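Local coordinates for protein galectin-1 (Bufo arenarum, PDB 1A78) that binds beta-galactosides as a homodimeric lectin and may regulate apoptosis and cell differentiation, at residues V18-S23 against V88-Q93; F31-G36 against P119-E124; L44-R49 against I59-K64. All blocks are in the same frame, centred on the assembly; numbering follows the deposited sequence.

Contact 1: residues V18-S23 against V88-Q93; sequences VEIKGS and VCFEYQ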
loop_
_atom_site.group_PDB
_atom_site.type_symbol
_atom_site.label_atom_id
_atom_site.label_comp_id
_atom_site.label_asym_id
_atom_site.label_seq_id
_atom_site.Cartn_x
_atom_site.Cartn_y
_atom_site.Cartn_z
ATOM N N VAL A 18 -4.096 6.045 -8.927
ATOM C CA VAL A 18 -3.515 4.917 -8.235
ATOM C C VAL A 18 -3.683 3.711 -9.154
ATOM O O VAL A 18 -4.718 3.535 -9.782
ATOM C CB VAL A 18 -4.146 4.708 -6.800
ATOM C CG1 VAL A 18 -5.638 4.804 -6.818
ATOM C CG2 VAL A 18 -3.726 3.399 -6.215
ATOM N N GLU A 19 -2.628 2.935 -9.307
ATOM C CA GLU A 19 -2.654 1.763 -10.148
ATOM C C GLU A 19 -2.405 0.563 -9.250
ATOM O O GLU A 19 -1.409 0.536 -8.522
ATOM C CB GLU A 19 -1.533 1.857 -11.189
ATOM C CG GLU A 19 -1.238 0.551 -11.938
ATOM C CD GLU A 19 0.168 0.512 -12.525
ATOM O OE1 GLU A 19 0.384 1.072 -13.625
ATOM O OE2 GLU A 19 1.061 -0.083 -11.877
ATOM N N ILE A 20 -3.313 -0.406 -9.268
ATOM C CA ILE A 20 -3.163 -1.611 -8.467
ATOM C C ILE A 20 -2.763 -2.742 -9.397
ATOM O O ILE A 20 -3.156 -2.753 -10.551
ATOM C CB ILE A 20 -4.461 -1.971 -7.692
ATOM C CG1 ILE A 20 -4.518 -1.207 -6.370
ATOM C CG2 ILE A 20 -4.494 -3.454 -7.349
ATOM C CD1 ILE A 20 -4.714 0.259 -6.520
ATOM N N LYS A 21 -1.951 -3.668 -8.903
ATOM C CA LYS A 21 -1.488 -4.797 -9.692
ATOM C C LYS A 21 -1.508 -5.990 -8.752
ATOM O O LYS A 21 -1.081 -5.878 -7.597
ATOM C CB LYS A 21 -0.075 -4.530 -10.166
ATOM C CG LYS A 21 0.266 -5.172 -11.476
ATOM C CD LYS A 21 1.622 -4.681 -11.936
ATOM C CE LYS A 21 1.661 -3.147 -11.919
ATOM N NZ LYS A 21 3.041 -2.579 -12.061
ATOM N N GLY A 22 -2.058 -7.108 -9.215
ATOM C CA GLY A 22 -2.139 -8.275 -8.367
ATOM C C GLY A 22 -2.460 -9.528 -9.138
ATOM O O GLY A 22 -2.504 -9.513 -10.368
ATOM N N SER A 23 -2.652 -10.623 -8.412
ATOM C CA SER A 23 -2.976 -11.898 -9.025
ATOM C C SER A 23 -4.370 -12.410 -8.677
ATOM O O SER A 23 -4.803 -12.374 -7.512
ATOM C CB SER A 23 -1.936 -12.955 -8.664
ATOM O OG SER A 23 -0.761 -12.768 -9.423
ATOM N N VAL A 88 -5.200 -2.453 -12.726
ATOM C CA VAL A 88 -6.260 -1.466 -12.933
ATOM C C VAL A 88 -5.768 -0.113 -12.409
ATOM O O VAL A 88 -5.028 -0.065 -11.426
ATOM C CB VAL A 88 -7.592 -1.855 -12.142
ATOM C CG1 VAL A 88 -8.785 -1.030 -12.643
ATOM C CG2 VAL A 88 -7.900 -3.342 -12.261
ATOM N N CYS A 89 -6.211 0.974 -13.030
ATOM C CA CYS A 89 -5.836 2.306 -12.604
ATOM C C CYS A 89 -7.097 3.125 -12.433
ATOM O O CYS A 89 -8.068 2.952 -13.166
ATOM C CB CYS A 89 -4.931 2.952 -13.629
ATOM S SG CYS A 89 -3.739 1.790 -14.237
ATOM N N PHE A 90 -7.087 3.980 -11.420
ATOM C CA PHE A 90 -8.208 4.828 -11.086
ATOM C C PHE A 90 -7.680 6.232 -10.997
ATOM O O PHE A 90 -6.773 6.516 -10.220
ATOM C CB PHE A 90 -8.788 4.449 -9.713
ATOM C CG PHE A 90 -9.053 3.008 -9.553
ATOM C CD1 PHE A 90 -8.053 2.155 -9.131
ATOM C CD2 PHE A 90 -10.304 2.483 -9.866
ATOM C CE1 PHE A 90 -8.283 0.781 -9.030
ATOM C CE2 PHE A 90 -10.556 1.111 -9.770
ATOM C CZ PHE A 90 -9.549 0.258 -9.357
ATOM N N GLU A 91 -8.306 7.117 -11.742
ATOM C CA GLU A 91 -7.931 8.497 -11.777
ATOM C C GLU A 91 -9.080 9.225 -11.126
ATOM O O GLU A 91 -10.238 9.006 -11.482
ATOM C CB GLU A 91 -7.770 8.921 -13.230
ATOM C CG GLU A 91 -7.212 10.309 -13.436
ATOM C CD GLU A 91 -7.369 10.740 -14.877
ATOM O OE1 GLU A 91 -6.918 10.006 -15.794
ATOM O OE2 GLU A 91 -8.001 11.787 -15.097
ATOM N N TYR A 92 -8.767 10.106 -10.184
ATOM C CA TYR A 92 -9.779 10.847 -9.456
ATOM C C TYR A 92 -9.890 12.270 -9.947
ATOM O O TYR A 92 -8.904 12.989 -10.028
ATOM C CB TYR A 92 -9.442 10.821 -7.960
ATOM C CG TYR A 92 -10.348 11.621 -7.054
ATOM C CD1 TYR A 92 -11.717 11.745 -7.311
ATOM C CD2 TYR A 92 -9.842 12.225 -5.905
ATOM C CE1 TYR A 92 -12.548 12.444 -6.443
ATOM C CE2 TYR A 92 -10.673 12.929 -5.031
ATOM C CZ TYR A 92 -12.017 13.031 -5.301
ATOM O OH TYR A 92 -12.833 13.708 -4.420
ATOM N N GLN A 93 -11.102 12.638 -10.336
ATOM C CA GLN A 93 -11.433 13.976 -10.782
ATOM C C GLN A 93 -12.598 14.346 -9.837
ATOM O O GLN A 93 -13.292 13.465 -9.336
ATOM C CB GLN A 93 -11.850 13.939 -12.246
ATOM C CG GLN A 93 -10.733 13.463 -13.213
ATOM C CD GLN A 93 -9.614 14.503 -13.413
ATOM O OE1 GLN A 93 -9.840 15.702 -13.290
ATOM N NE2 GLN A 93 -8.407 14.035 -13.700
#
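Val18 with Phe90 and, two residues along, Ile20 with Val88 form two antiparallel hydrogen-bonded pairs. Within the first, Val18 N reaches Phe90 O at 3.0 Å and Phe90 N returns to Val18 O; within the second, Ile20 N meets Val88 O at 2.8 Å while Val88 N binds Ile20 O. Between them Glu19 and Cys89 are a non-hydrogen-bonded pair, where CA-H...O contacts run from Cys89 CA to Val18 O and from Glu19 CA to Val88 O. These strands, 16-23 and 85-92, are neighbours in the five-stranded sheet of the galectin beta-sandwich, and their side chains alternate between its faces. Apolar contact belongs to the face turned to the core: Val18 CG1 lies 4.3 Å from Phe90 CD1, and Ile20 CD1 comes to the edge of that ring, 4.4 Å from CE1. The other face carries Glu19 and Cys89. Cys89 SG, beside its own backbone N (chi1 -42°), rests 3.6 Å from Glu19 CG. Beyond CG, Glu19 leads away from the sulfur, and its OE2 pairs with Lys21 NZ at 3.2 Å, a salt bridge along one strand. A dithiothreitol molecule, probably from the crystallisation liquor, makes a weak hydrogen bond with Glu19 OE1.

Contact 2: residues F31-G36 against P119-E124; sequences FAVNLG and PFLSLE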
loop_
_atom_site.group_PDB
_atom_site.type_symbol
_atom_site.label_atom_id
_atom_site.label_comp_id
_atom_site.label_asym_id
_atom_site.label_seq_id
_atom_site.Cartn_x
_atom_site.Cartn_y
_atom_site.Cartn_z
ATOM N N PHE A 31 -13.632 -10.458 -7.655
ATOM C CA PHE A 31 -12.744 -9.694 -6.770
ATOM C C PHE A 31 -13.184 -8.246 -6.794
ATOM O O PHE A 31 -13.955 -7.832 -7.691
ATOM C CB PHE A 31 -11.261 -9.829 -7.158
ATOM C CG PHE A 31 -10.899 -9.131 -8.430
ATOM C CD1 PHE A 31 -10.525 -7.788 -8.418
ATOM C CD2 PHE A 31 -10.918 -9.817 -9.638
ATOM C CE1 PHE A 31 -10.173 -7.139 -9.584
ATOM C CE2 PHE A 31 -10.566 -9.180 -10.811
ATOM C CZ PHE A 31 -10.190 -7.839 -10.793
ATOM N N ALA A 32 -12.708 -7.477 -5.810
ATOM C CA ALA A 32 -13.066 -6.073 -5.676
ATOM C C ALA A 32 -11.895 -5.193 -5.286
ATOM O O ALA A 32 -10.887 -5.667 -4.782
ATOM C CB ALA A 32 -14.197 -5.914 -4.639
ATOM N N VAL A 33 -12.039 -3.914 -5.584
ATOM C CA VAL A 33 -11.077 -2.882 -5.240
ATOM C C VAL A 33 -11.958 -1.757 -4.713
ATOM O O VAL A 33 -12.872 -1.313 -5.411
ATOM C CB VAL A 33 -10.280 -2.389 -6.469
ATOM C CG1 VAL A 33 -9.438 -1.158 -6.089
ATOM C CG2 VAL A 33 -9.374 -3.522 -6.983
ATOM N N ASN A 34 -11.704 -1.292 -3.496
ATOM C CA ASN A 34 -12.538 -0.240 -2.921
ATOM C C ASN A 34 -11.758 1.039 -2.679
ATOM O O ASN A 34 -10.589 0.972 -2.312
ATOM C CB ASN A 34 -13.131 -0.736 -1.594
ATOM C CG ASN A 34 -13.802 -2.076 -1.735
ATOM O OD1 ASN A 34 -14.783 -2.203 -2.449
ATOM N ND2 ASN A 34 -13.262 -3.087 -1.097
ATOM N N LEU A 35 -12.397 2.187 -2.884
ATOM C CA LEU A 35 -11.790 3.501 -2.675
ATOM C C LEU A 35 -12.833 4.322 -1.924
ATOM O O LEU A 35 -14.005 4.346 -2.312
ATOM C CB LEU A 35 -11.516 4.202 -4.016
ATOM C CG LEU A 35 -10.238 3.958 -4.815
ATOM C CD1 LEU A 35 -10.125 2.511 -5.142
ATOM C CD2 LEU A 35 -10.275 4.784 -6.102
ATOM N N GLY A 36 -12.423 5.027 -0.885
ATOM C CA GLY A 36 -13.373 5.816 -0.127
ATOM C C GLY A 36 -12.765 6.315 1.172
ATOM O O GLY A 36 -11.572 6.632 1.211
ATOM N N PRO A 119 -8.797 8.999 1.358
ATOM C CA PRO A 119 -7.996 8.349 2.396
ATOM C C PRO A 119 -7.768 6.869 2.377
ATOM O O PRO A 119 -6.690 6.427 2.770
ATOM C CB PRO A 119 -8.757 8.676 3.680
ATOM C CG PRO A 119 -9.744 9.766 3.310
ATOM C CD PRO A 119 -10.096 9.436 1.899
ATOM N N PHE A 120 -8.735 6.104 1.870
ATOM C CA PHE A 120 -8.695 4.640 1.963
ATOM C C PHE A 120 -8.802 3.807 0.708
ATOM O O PHE A 120 -9.581 4.111 -0.186
ATOM C CB PHE A 120 -9.839 4.256 2.931
ATOM C CG PHE A 120 -10.001 2.779 3.184
ATOM C CD1 PHE A 120 -9.254 2.144 4.169
ATOM C CD2 PHE A 120 -10.972 2.050 2.507
ATOM C CE1 PHE A 120 -9.474 0.814 4.490
ATOM C CE2 PHE A 120 -11.197 0.727 2.822
ATOM C CZ PHE A 120 -10.447 0.103 3.824
ATOM N N LEU A 121 -8.143 2.658 0.741
ATOM C CA LEU A 121 -8.152 1.708 -0.373
ATOM C C LEU A 121 -8.036 0.295 0.190
ATOM O O LEU A 121 -7.253 0.069 1.094
ATOM C CB LEU A 121 -6.951 1.992 -1.315
ATOM C CG LEU A 121 -6.412 1.196 -2.531
ATOM C CD1 LEU A 121 -6.166 -0.277 -2.241
ATOM C CD2 LEU A 121 -7.287 1.367 -3.731
ATOM N N SER A 122 -8.808 -0.648 -0.336
ATOM C CA SER A 122 -8.701 -2.037 0.096
ATOM C C SER A 122 -9.019 -2.953 -1.077
ATOM O O SER A 122 -9.713 -2.546 -2.021
ATOM C CB SER A 122 -9.642 -2.340 1.248
ATOM O OG SER A 122 -10.975 -2.006 0.914
ATOM N N LEU A 123 -8.490 -4.171 -1.023
ATOM C CA LEU A 123 -8.697 -5.176 -2.053
ATOM C C LEU A 123 -9.389 -6.363 -1.408
ATOM O O LEU A 123 -9.227 -6.621 -0.217
ATOM C CB LEU A 123 -7.352 -5.651 -2.629
ATOM C CG LEU A 123 -6.384 -4.601 -3.194
ATOM C CD1 LEU A 123 -5.104 -5.272 -3.677
ATOM C CD2 LEU A 123 -7.031 -3.820 -4.321
ATOM N N GLU A 124 -10.174 -7.088 -2.182
ATOM C CA GLU A 124 -10.841 -8.259 -1.652
ATOM C C GLU A 124 -10.676 -9.392 -2.657
ATOM O O GLU A 124 -11.021 -9.237 -3.832
ATOM C CB GLU A 124 -12.333 -8.007 -1.460
ATOM C CG GLU A 124 -12.748 -6.793 -0.636
ATOM C CD GLU A 124 -14.270 -6.574 -0.702
ATOM O OE1 GLU A 124 -14.983 -7.486 -1.201
ATOM O OE2 GLU A 124 -14.765 -5.498 -0.275
#
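Asn34 faces Ser122 as a hydrogen-bonded pair of antiparallel strands, and its side chain adds bonds of its own to those of the backbone. CA leads to a CB that lies 3.5 Å from Ser122 OG. From there CG turns beside the backbone N (chi1 -51°), which carries the amide over the neighbouring strand. ND2 is held twice at the tip: Ser122 OG lies 3.2 Å away in the amide plane, with a fairly straight bond of 162°, and Glu124 OE2 lies 3.0 Å away, approached from above the carboxylate plane. The amide and carboxylate planes are turned 46° apart. OD1 bonds to His45 ND1 of the adjacent strand 41-49, so both ends of the amide are engaged and its rotation is fixed. Glu124 reaches ND2 on an extended chain, passing Ala32 CB, which is 3.9 Å from OE1.

On the opposite face the contact is apolar. The Val33 and Leu123 side chains lie side by side, CG2 of Val33 3.6 Å from CD2 of Leu123, and Leu35 CD1 presses against Leu121 CD2 at 3.4 Å, tighter than usual for two carbons. These residues belong to the core between the two sheets of the galectin sandwich. The strands are joined by paired backbone bonds at Ala32 with Glu124, Asn34 with Ser122 and Gly36 with Phe120. The bond between Asn34 OD1 and ND1 fixes the ring of His45, a galactoside-binding residue, and its NE2 is turned to the sugar; Ser122 and Glu124, which hold Asn34, are thus probably a further shell behind the site, and the carboxylate would probably polarise the amide.

Contact 3: residues L44-R49 against I59-K64; sequences LHFNAR and IVCNSK. With YIO (1-thio-beta-D-galactopyranose), chain C; GAL (beta-D-galactopyranose), chain B.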
loop_
_atom_site.group_PDB
_atom_site.type_symbol
_atom_site.label_atom_id
_atom_site.label_comp_id
_atom_site.label_asym_id
_atom_site.label_seq_id
_atom_site.Cartn_x
_atom_site.Cartn_y
_atom_site.Cartn_z
ATOM N N LEU A 44 -16.136 4.440 -4.424
ATOM C CA LEU A 44 -16.194 3.468 -5.491
ATOM C C LEU A 44 -15.902 2.055 -5.024
ATOM O O LEU A 44 -14.868 1.823 -4.411
ATOM C CB LEU A 44 -15.165 3.785 -6.605
ATOM C CG LEU A 44 -14.983 2.695 -7.714
ATOM C CD1 LEU A 44 -16.302 2.452 -8.484
ATOM C CD2 LEU A 44 -13.917 3.077 -8.712
ATOM N N HIS A 45 -16.836 1.138 -5.282
ATOM C CA HIS A 45 -16.668 -0.298 -5.030
ATOM C C HIS A 45 -16.686 -0.883 -6.458
ATOM O O HIS A 45 -17.718 -0.844 -7.150
ATOM C CB HIS A 45 -17.812 -0.902 -4.202
ATOM C CG HIS A 45 -17.858 -2.410 -4.224
ATOM N ND1 HIS A 45 -17.085 -3.201 -3.395
ATOM C CD2 HIS A 45 -18.604 -3.271 -4.960
ATOM C CE1 HIS A 45 -17.347 -4.479 -3.619
ATOM N NE2 HIS A 45 -18.266 -4.550 -4.563
ATOM N N PHE A 46 -15.514 -1.336 -6.897
ATOM C CA PHE A 46 -15.286 -1.907 -8.217
ATOM C C PHE A 46 -15.267 -3.428 -8.073
ATOM O O PHE A 46 -14.275 -3.996 -7.642
ATOM C CB PHE A 46 -13.943 -1.379 -8.718
ATOM C CG PHE A 46 -13.497 -1.968 -10.002
ATOM C CD1 PHE A 46 -12.764 -3.145 -10.018
ATOM C CD2 PHE A 46 -13.823 -1.357 -11.199
ATOM C CE1 PHE A 46 -12.374 -3.709 -11.207
ATOM C CE2 PHE A 46 -13.432 -1.912 -12.406
ATOM C CZ PHE A 46 -12.710 -3.090 -12.414
ATOM N N ASN A 47 -16.335 -4.100 -8.480
ATOM C CA ASN A 47 -16.417 -5.544 -8.315
ATOM C C ASN A 47 -16.478 -6.326 -9.645
ATOM O O ASN A 47 -17.469 -6.238 -10.375
ATOM C CB ASN A 47 -17.650 -5.818 -7.443
ATOM C CG ASN A 47 -17.793 -7.268 -7.020
ATOM O OD1 ASN A 47 -18.838 -7.635 -6.496
ATOM N ND2 ASN A 47 -16.751 -8.088 -7.193
ATOM N N ALA A 48 -15.411 -7.057 -9.970
ATOM C CA ALA A 48 -15.367 -7.852 -11.198
ATOM C C ALA A 48 -15.889 -9.242 -10.853
ATOM O O ALA A 48 -15.212 -10.020 -10.170
ATOM C CB ALA A 48 -13.946 -7.937 -11.748
ATOM N N ARG A 49 -17.085 -9.556 -11.345
ATOM C CA ARG A 49 -17.745 -10.828 -11.083
ATOM C C ARG A 49 -17.596 -11.902 -12.146
ATOM O O ARG A 49 -18.210 -11.836 -13.193
ATOM C CB ARG A 49 -19.235 -10.573 -10.820
ATOM C CG ARG A 49 -19.477 -9.641 -9.637
ATOM C CD ARG A 49 -20.951 -9.413 -9.342
ATOM N NE ARG A 49 -21.136 -8.617 -8.129
ATOM C CZ ARG A 49 -22.313 -8.243 -7.627
ATOM N NH1 ARG A 49 -23.452 -8.590 -8.221
ATOM N NH2 ARG A 49 -22.350 -7.485 -6.544
ATOM N N ILE A 59 -18.911 -6.528 -14.574
ATOM C CA ILE A 59 -18.278 -5.592 -13.654
ATOM C C ILE A 59 -19.395 -4.795 -13.008
ATOM O O ILE A 59 -20.205 -4.189 -13.701
ATOM C CB ILE A 59 -17.332 -4.603 -14.405
ATOM C CG1 ILE A 59 -16.037 -5.310 -14.783
ATOM C CG2 ILE A 59 -17.054 -3.337 -13.575
ATOM C CD1 ILE A 59 -15.085 -4.418 -15.534
ATOM N N VAL A 60 -19.473 -4.821 -11.688
ATOM C CA VAL A 60 -20.495 -4.044 -10.992
ATOM C C VAL A 60 -19.797 -2.934 -10.198
ATOM O O VAL A 60 -18.796 -3.197 -9.560
ATOM C CB VAL A 60 -21.316 -4.948 -10.037
ATOM C CG1 VAL A 60 -22.378 -4.142 -9.333
ATOM C CG2 VAL A 60 -21.959 -6.075 -10.825
ATOM N N CYS A 61 -20.257 -1.695 -10.299
ATOM C CA CYS A 61 -19.641 -0.604 -9.558
ATOM C C CYS A 61 -20.712 0.025 -8.713
ATOM O O CYS A 61 -21.865 0.112 -9.140
ATOM C CB CYS A 61 -19.049 0.469 -10.489
ATOM S SG CYS A 61 -17.570 -0.035 -11.367
ATOM N N ASN A 62 -20.352 0.460 -7.510
ATOM C CA ASN A 62 -21.349 1.107 -6.649
ATOM C C ASN A 62 -20.650 1.975 -5.622
ATOM O O ASN A 62 -19.415 1.985 -5.553
ATOM C CB ASN A 62 -22.205 0.056 -5.935
ATOM C CG ASN A 62 -23.572 0.568 -5.573
ATOM O OD1 ASN A 62 -23.848 1.761 -5.648
ATOM N ND2 ASN A 62 -24.448 -0.335 -5.168
ATOM N N SER A 63 -21.427 2.784 -4.914
ATOM C CA SER A 63 -20.896 3.632 -3.863
ATOM C C SER A 63 -21.564 3.095 -2.601
ATOM O O SER A 63 -22.565 2.382 -2.687
ATOM C CB SER A 63 -21.285 5.083 -4.076
ATOM O OG SER A 63 -22.687 5.231 -4.008
ATOM N N LYS A 64 -21.011 3.424 -1.445
ATOM C CA LYS A 64 -21.542 2.978 -0.186
ATOM C C LYS A 64 -21.338 4.084 0.825
ATOM O O LYS A 64 -20.253 4.668 0.915
ATOM C CB LYS A 64 -20.821 1.712 0.277
ATOM C CG LYS A 64 -21.489 1.116 1.511
ATOM C CD LYS A 64 -20.981 -0.240 1.916
ATOM C CE LYS A 64 -19.593 -0.167 2.477
ATOM N NZ LYS A 64 -19.165 -1.542 2.851
HETATM C C1 YIO C . -23.974 -6.744 -3.393
HETATM C C2 YIO C . -22.671 -7.381 -2.978
HETATM C C3 YIO C . -21.715 -6.323 -2.466
HETATM C C4 YIO C . -21.471 -5.337 -3.575
HETATM C C5 YIO C . -22.806 -4.747 -4.028
HETATM C C6 YIO C . -22.659 -3.839 -5.221
HETATM O O2 YIO C . -22.913 -8.331 -1.965
HETATM O O3 YIO C . -20.489 -6.933 -2.107
HETATM O O4 YIO C . -20.819 -5.997 -4.648
HETATM O O5 YIO C . -23.740 -5.774 -4.410
HETATM O O6 YIO C . -23.811 -3.018 -5.341
HETATM S S1 YIO C . -24.879 -8.064 -4.244
HETATM C C1 GAL B . -26.369 -7.113 -4.698
HETATM C C2 GAL B . -26.721 -7.377 -6.173
HETATM C C3 GAL B . -27.908 -6.507 -6.606
HETATM C C4 GAL B . -29.091 -6.723 -5.652
HETATM C C5 GAL B . -28.640 -6.429 -4.237
HETATM C C6 GAL B . -29.774 -6.681 -3.274
HETATM O O2 GAL B . -25.613 -7.104 -7.012
HETATM O O3 GAL B . -28.282 -6.847 -7.932
HETATM O O4 GAL B . -29.532 -8.076 -5.711
HETATM O O5 GAL B . -27.543 -7.320 -3.881
HETATM O O6 GAL B . -29.303 -6.741 -1.946
#
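His45 CG and Asn62 CG stand anti to their backbone nitrogens (chi1 165° and -154°), sending imidazole and amide from paired strands toward one galactose. Arg49 runs extended from CG to NE and brings its guanidinium to the same sugar. This is the carbohydrate-recognition site of the galectin beta-sandwich, on neighbouring strands 41-49 and 58-65 of the six-stranded sheet; backbone bonds pair His45 with Asn62 and Asn47 with Val60. Val60 CG2 lies over one face of the guanidinium, toward its rim, 3.8 Å from Arg49 NE. Arg49 NE is bound at 3.0 Å to Asn47 OD1, from above the amide plane but in the guanidinium plane; Asn47 ND2 is bound to Phe31 O, and Arg49 NH1 pairs with Asp55. These bonds probably hold the group's plane with or without sugar. The thiogalactose O4 takes a bond of 2.9 Å from Arg49 NH2 and a weak one from His45 NE2, whose ND1 is held by Asn34. On the core face, Phe46 CD2 meets Cys61 SG at 4.0 Å, an oblique sulfur-aromatic contact. Asn62 ND2 donates to O6 of the thiogalactose at 2.8 Å and 170°, while Arg49 NH1 reaches O2 of the second galactose at 2.9 Å.

In the fold
From the N terminus, the first strand to enter a contact is 16-23, which waits for strand 85-92, where contact 1 closes a loop of 64 residues. Strand 30-35 leaves inside that loop but finds its partner, 118-124, beyond it, so contacts 1 and 2 cross along the chain. Contact 3, a short closure across nine residues, falls within both loops. Contact 1 builds the five-stranded sheet, contacts 2 and 3 the six-stranded one, where strands 30-35 and 41-49 join them edge to edge. Phe90 bridges the sheets, its CZ lying 3.6 Å from Val33 CG1 and its CD2 3.8 Å from Leu44 CD2, while Ile20 packs on Leu121 and Leu123.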